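Local atomic coordinates of BH0493 protein (Bacillus halodurans C-125, PDB entry 2QEE), a protein that binds zinc and is probably a metal-dependent hydrolase of the amidohydrolase type. Residues W69-S72 with K73-A77. Residues are numbered along the deposited sequence; the frame is centred on the assembly and turned at random.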
ATOM      1  N   TRP C  69      11.104 -13.028  31.538  1.00 24.73           N
ATOM      2  CA  TRP C  69      10.326 -12.236  32.466  1.00 27.76           C
ATOM      3  C   TRP C  69      10.848 -12.395  33.895  1.00 29.25           C
ATOM      4  O   TRP C  69      10.638 -11.509  34.741  1.00 29.70           O
ATOM      5  CB  TRP C  69       8.867 -12.626  32.373  1.00 29.72           C
ATOM      6  CG  TRP C  69       8.197 -12.152  31.113  1.00 26.84           C
ATOM      7  CD1 TRP C  69       7.413 -12.898  30.274  1.00 32.88           C
ATOM      8  CD2 TRP C  69       8.263 -10.834  30.543  1.00 31.10           C
ATOM      9  NE1 TRP C  69       6.971 -12.111  29.222  1.00 27.63           N
ATOM     10  CE2 TRP C  69       7.486 -10.847  29.365  1.00 28.45           C
ATOM     11  CE3 TRP C  69       8.900  -9.637  30.920  1.00 28.53           C
ATOM     12  CZ2 TRP C  69       7.343  -9.715  28.548  1.00 29.17           C
ATOM     13  CZ3 TRP C  69       8.766  -8.522  30.110  1.00 29.32           C
ATOM     14  CH2 TRP C  69       7.975  -8.561  28.947  1.00 29.50           C
ATOM     15  N   ALA C  70      11.534 -13.519  34.124  1.00 29.40           N
ATOM     16  CA  ALA C  70      12.169 -13.833  35.430  1.00 29.71           C
ATOM     17  C   ALA C  70      13.475 -13.076  35.653  1.00 29.91           C
ATOM     18  O   ALA C  70      13.972 -12.996  36.803  1.00 29.55           O
ATOM     19  CB  ALA C  70      12.435 -15.366  35.555  1.00 30.36           C
ATOM     20  N   MET C  71      14.081 -12.582  34.565  1.00 27.17           N
ATOM     21  CA  MET C  71      15.280 -11.785  34.692  1.00 27.26           C
ATOM     22  C   MET C  71      14.981 -10.409  35.259  1.00 26.73           C
ATOM     23  O   MET C  71      13.841  -9.909  35.162  1.00 26.26           O
ATOM     24  CB  MET C  71      15.990 -11.627  33.337  1.00 27.90           C
ATOM     25  CG  MET C  71      16.612 -12.908  32.752  1.00 35.68           C
ATOM     26  SD  MET C  71      17.296 -12.563  31.094  1.00 30.32           S
ATOM     27  CE  MET C  71      15.870 -11.865  30.331  1.00 47.92           C
ATOM     28  N   SER C  72      15.999  -9.802  35.875  1.00 25.70           N
ATOM     29  CA  SER C  72      15.899  -8.412  36.336  1.00 26.51           C
ATOM     30  C   SER C  72      15.884  -7.490  35.121  1.00 25.27           C
ATOM     31  O   SER C  72      16.317  -7.900  34.060  1.00 24.13           O
ATOM     32  CB  SER C  72      17.111  -8.018  37.186  1.00 26.85           C
ATOM     33  OG  SER C  72      18.329  -8.086  36.446  1.00 27.07           O
ATOM     34  N   LYS C  73      15.418  -6.262  35.295  1.00 25.49           N
ATOM     35  CA  LYS C  73      15.523  -5.282  34.188  1.00 26.55           C
ATOM     36  C   LYS C  73      16.955  -5.197  33.609  1.00 26.59           C
ATOM     37  O   LYS C  73      17.148  -5.242  32.374  1.00 25.96           O
ATOM     38  CB  LYS C  73      14.943  -3.914  34.564  1.00 28.96           C
ATOM     39  CG  LYS C  73      14.626  -3.063  33.293  1.00 30.35           C
ATOM     40  CD  LYS C  73      13.547  -2.042  33.495  1.00 33.11           C
ATOM     41  CE  LYS C  73      12.167  -2.690  33.505  1.00 35.11           C
ATOM     42  NZ  LYS C  73      11.569  -2.689  32.113  1.00 30.96           N
ATOM     43  N   ARG C  74      17.979  -5.136  34.462  1.00 27.35           N
ATOM     44  CA  ARG C  74      19.346  -5.069  33.945  1.00 28.10           C
ATOM     45  C   ARG C  74      19.693  -6.276  33.091  1.00 24.27           C
ATOM     46  O   ARG C  74      20.297  -6.136  32.034  1.00 22.89           O
ATOM     47  CB  ARG C  74      20.392  -4.898  35.056  1.00 27.26           C
ATOM     48  CG  ARG C  74      21.830  -4.541  34.541  1.00 34.86           C
ATOM     49  CD  ARG C  74      22.896  -4.443  35.694  1.00 33.75           C
ATOM     50  NE  ARG C  74      23.427  -3.115  36.079  1.00 48.37           N
ATOM     51  CZ  ARG C  74      22.865  -1.907  35.903  1.00 50.25           C
ATOM     52  NH1 ARG C  74      21.686  -1.740  35.303  1.00 46.01           N
ATOM     53  NH2 ARG C  74      23.513  -0.834  36.347  1.00 46.92           N
ATOM     54  N   GLU C  75      19.323  -7.470  33.556  1.00 22.31           N
ATOM     55  CA  GLU C  75      19.621  -8.706  32.818  1.00 22.21           C
ATOM     56  C   GLU C  75      18.890  -8.756  31.472  1.00 20.71           C
ATOM     57  O   GLU C  75      19.493  -9.182  30.479  1.00 22.94           O
ATOM     58  CB  GLU C  75      19.250  -9.961  33.627  1.00 23.54           C
ATOM     59  CG  GLU C  75      20.211 -10.185  34.791  1.00 28.72           C
ATOM     60  CD  GLU C  75      19.676 -11.100  35.874  1.00 34.28           C
ATOM     61  OE1 GLU C  75      18.520 -11.555  35.810  1.00 27.11           O
ATOM     62  OE2 GLU C  75      20.449 -11.357  36.816  1.00 39.30           O
ATOM     63  N   GLN C  76      17.629  -8.330  31.464  1.00 21.58           N
ATOM     64  CA  GLN C  76      16.826  -8.258  30.206  1.00 20.65           C
ATOM     65  C   GLN C  76      17.543  -7.310  29.245  1.00 21.08           C
ATOM     66  O   GLN C  76      17.763  -7.653  28.083  1.00 20.63           O
ATOM     67  CB  GLN C  76      15.433  -7.746  30.517  1.00 21.14           C
ATOM     68  CG  GLN C  76      14.530  -8.778  31.231  1.00 23.41           C
ATOM     69  CD  GLN C  76      13.231  -8.163  31.693  1.00 22.97           C
ATOM     70  OE1 GLN C  76      13.070  -6.949  31.685  1.00 29.13           O
ATOM     71  NE2 GLN C  76      12.306  -8.994  32.153  1.00 27.82           N
ATOM     72  N   ALA C  77      17.932  -6.139  29.750  1.00 20.36           N
ATOM     73  CA  ALA C  77      18.612  -5.147  28.912  1.00 19.87           C
ATOM     74  C   ALA C  77      19.937  -5.666  28.358  1.00 20.11           C
ATOM     75  O   ALA C  77      20.264  -5.459  27.196  1.00 19.08           O
ATOM     76  CB  ALA C  77      18.785  -3.842  29.682  1.00 20.16           C
TER
HETATM   77  O   HOH W   1      10.186  -8.874  34.196  1.00 39.02           O
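The side-chain nitrogen NE2 of Q76 is bound at 2.9 Å to a water that also donates to W69 O at 2.7 Å, and it donates as well to the backbone O of F68, the residue before W69 in helix 65-70. One primary amide thus ties two consecutive carbonyls at the end of one helix, one directly and one through the water, to the start of the next, a task suited to glutamine's reach and paired N-H groups. The same NE2 lies 3.7 Å from CE3 of W69, with the amide and indole planes turned 78° apart.

Where the second helix begins, S72 and E75 form a capping box. S72 OG accepts from E75 N at 3.1 Å; it lodges between its own backbone N and carbonyl carbon (chi1 62°), which turns OG toward the N-H of E75, in the first turn of the helix that follows. In return S72 N donates to E75 OE1 at 3.1 Å, reaching the carboxylate from above its plane. Glutamate fits here because chi1 (-72°) turns its otherwise extended chain back toward S72, long enough to bring OE1 to the N-H, and its negative charge should sit favourably beside the helix N-terminus. The first regular helical bond follows, Q76 N to S72 O at 2.9 Å.

M71 adds a nonpolar contact: its flexible thioether, bent at chi3, brings CE to 3.5 Å from Q76 CG, while its CB packs against E75 OE1 and CB.

Helices 65-70 and 73-86 thus meet at a tight, capped junction on the protein surface, away from the zinc site. W69 NE1 hydrogen-bonds A270 O; on helix 73-86, K73 NZ hydrogen-bonds T49 OG1, R74 forms a salt bridge with D45, and A77 packs on D45 and L48, so helix 44-48 and the residue after it lie against this start of the helix.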